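Local coordinates for protein intimin (Escherichia coli, PDB 1F00) that probably mediates adhesion of enteropathogenic bacteria to host cells by binding an intimin receptor through its C-terminal, lectin-like end, at residues Val125-Ser130 and Gly153-Lys158. Sequence-based numbering, arbitrary orientation.
Sequences VNLKAS and GQVTLK
Val125 and Val155 face each other as an antiparallel hydrogen-bonded pair, each backbone N bonded to the other's carbonyl O. Val155 N reaches Val125 O at 2.7 Å, and Val125 N returns a bond to Val155 O at 3.0 Å. One residue pair further on, the Gly153 carbonyl accepts a third bond, Leu127 N to Gly153 O at 3.1 Å. That last donor stands well above the carbonyl plane, 43° out of it, where the pairing ends.

On the buried face the two valines lie side by side, Val125 CG2 against Val155 CB at 3.9 Å. Val155 holds CG1 anti to its backbone N (chi1 176°), which sets CG2 anti to the carbonyl carbon and lets Val155 CG2 slant across Leu127, 3.8 Å from Leu127 CG. Asn126 and Gln154, a non-hydrogen-bonded pair, point to the other, more open face, their amide planes only 20° apart; Asn126 ND2 is taken by Glu105.

Within this Ig-like domain, strand 124-130 runs between strands 104-106 and 154-157. Ile104 and Ile106 pack on Val125, Val155 touches Ala146 and Val148 on the adjoining strand 146-148, and Trp138 of strand 136-140 packs on Leu127, so the Val125, Leu127 and Val155 side of the sheet is buried.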
loop_
_atom_site.group_PDB
_atom_site.type_symbol
_atom_site.label_atom_id
_atom_site.label_comp_id
_atom_site.label_asym_id
_atom_site.label_seq_id
_atom_site.Cartn_x
_atom_site.Cartn_y
_atom_site.Cartn_z
ATOM N N VAL A 125 -5.375 -9.201 0.226
ATOM C CA VAL A 125 -3.927 -9.207 0.065
ATOM C C VAL A 125 -3.299 -8.226 1.051
ATOM O O VAL A 125 -3.944 -7.266 1.482
ATOM C CB VAL A 125 -3.503 -8.814 -1.372
ATOM C CG1 VAL A 125 -4.147 -9.753 -2.375
ATOM C CG2 VAL A 125 -3.886 -7.360 -1.668
ATOM N N ASN A 126 -2.052 -8.485 1.433
ATOM C CA ASN A 126 -1.355 -7.598 2.355
ATOM C C ASN A 126 -0.310 -6.770 1.613
ATOM O O ASN A 126 0.538 -7.316 0.907
ATOM C CB ASN A 126 -0.651 -8.385 3.468
ATOM C CG ASN A 126 -1.625 -9.064 4.421
ATOM O OD1 ASN A 126 -2.658 -8.503 4.782
ATOM N ND2 ASN A 126 -1.280 -10.273 4.849
ATOM N N LEU A 127 -0.384 -5.452 1.764
ATOM C CA LEU A 127 0.591 -4.560 1.142
ATOM C C LEU A 127 1.592 -4.176 2.222
ATOM O O LEU A 127 1.202 -3.866 3.349
ATOM C CB LEU A 127 -0.074 -3.284 0.615
ATOM C CG LEU A 127 -1.174 -3.400 -0.445
ATOM C CD1 LEU A 127 -1.432 -2.020 -1.036
ATOM C CD2 LEU A 127 -0.762 -4.369 -1.539
ATOM N N LYS A 128 2.877 -4.197 1.886
ATOM C CA LYS A 128 3.901 -3.831 2.855
ATOM C C LYS A 128 4.624 -2.560 2.452
ATOM O O LYS A 128 5.058 -2.405 1.310
ATOM C CB LYS A 128 4.921 -4.962 3.030
ATOM C CG LYS A 128 4.485 -6.057 3.991
ATOM C CD LYS A 128 4.308 -5.520 5.409
ATOM C CE LYS A 128 3.827 -6.610 6.361
ATOM N NZ LYS A 128 2.514 -7.187 5.932
ATOM N N ALA A 129 4.739 -1.648 3.406
ATOM C CA ALA A 129 5.426 -0.386 3.185
ATOM C C ALA A 129 6.730 -0.440 3.962
ATOM O O ALA A 129 6.868 -1.218 4.906
ATOM C CB ALA A 129 4.569 0.775 3.681
ATOM N N SER A 130 7.690 0.379 3.553
ATOM C CA SER A 130 8.977 0.444 4.227
ATOM C C SER A 130 9.490 1.865 4.086
ATOM O O SER A 130 9.138 2.568 3.135
ATOM C CB SER A 130 9.972 -0.535 3.598
ATOM O OG SER A 130 10.141 -0.274 2.218
ATOM N N GLY A 153 -2.775 -2.312 6.387
ATOM C CA GLY A 153 -2.359 -2.303 4.998
ATOM C C GLY A 153 -2.975 -3.474 4.257
ATOM O O GLY A 153 -2.622 -3.758 3.111
ATOM N N GLN A 154 -3.895 -4.177 4.911
ATOM C CA GLN A 154 -4.548 -5.299 4.257
ATOM C C GLN A 154 -5.656 -4.768 3.358
ATOM O O GLN A 154 -6.523 -4.004 3.793
ATOM C CB GLN A 154 -5.125 -6.270 5.288
ATOM C CG GLN A 154 -5.787 -7.489 4.671
ATOM C CD GLN A 154 -6.039 -8.577 5.695
ATOM O OE1 GLN A 154 -5.123 -9.325 6.070
ATOM N NE2 GLN A 154 -7.275 -8.661 6.169
ATOM N N VAL A 155 -5.614 -5.174 2.095
ATOM C CA VAL A 155 -6.598 -4.736 1.114
ATOM C C VAL A 155 -7.627 -5.813 0.793
ATOM O O VAL A 155 -7.299 -6.991 0.710
ATOM C CB VAL A 155 -5.912 -4.333 -0.211
ATOM C CG1 VAL A 155 -6.977 -3.983 -1.266
ATOM C CG2 VAL A 155 -4.976 -3.150 0.025
ATOM N N THR A 156 -8.877 -5.394 0.620
ATOM C CA THR A 156 -9.945 -6.311 0.258
ATOM C C THR A 156 -10.466 -5.866 -1.105
ATOM O O THR A 156 -10.919 -4.739 -1.263
ATOM C CB THR A 156 -11.099 -6.281 1.278
ATOM O OG1 THR A 156 -10.610 -6.682 2.565
ATOM C CG2 THR A 156 -12.215 -7.221 0.849
ATOM N N LEU A 157 -10.377 -6.752 -2.091
ATOM C CA LEU A 157 -10.842 -6.448 -3.442
ATOM C C LEU A 157 -12.357 -6.629 -3.512
ATOM O O LEU A 157 -12.879 -7.672 -3.124
ATOM C CB LEU A 157 -10.137 -7.370 -4.437
ATOM C CG LEU A 157 -8.608 -7.249 -4.382
ATOM C CD1 LEU A 157 -7.982 -8.252 -5.321
ATOM C CD2 LEU A 157 -8.182 -5.827 -4.757
ATOM N N LYS A 158 -13.063 -5.625 -4.024
ATOM C CA LYS A 158 -14.520 -5.689 -4.069
ATOM C C LYS A 158 -15.194 -5.668 -5.441
ATOM O O LYS A 158 -16.056 -6.504 -5.719
ATOM C CB LYS A 158 -15.081 -4.564 -3.205
ATOM C CG LYS A 158 -14.473 -4.556 -1.813
ATOM C CD LYS A 158 -14.634 -3.223 -1.117
ATOM C CE LYS A 158 -15.992 -3.055 -0.484
ATOM N NZ LYS A 158 -16.044 -1.768 0.289
#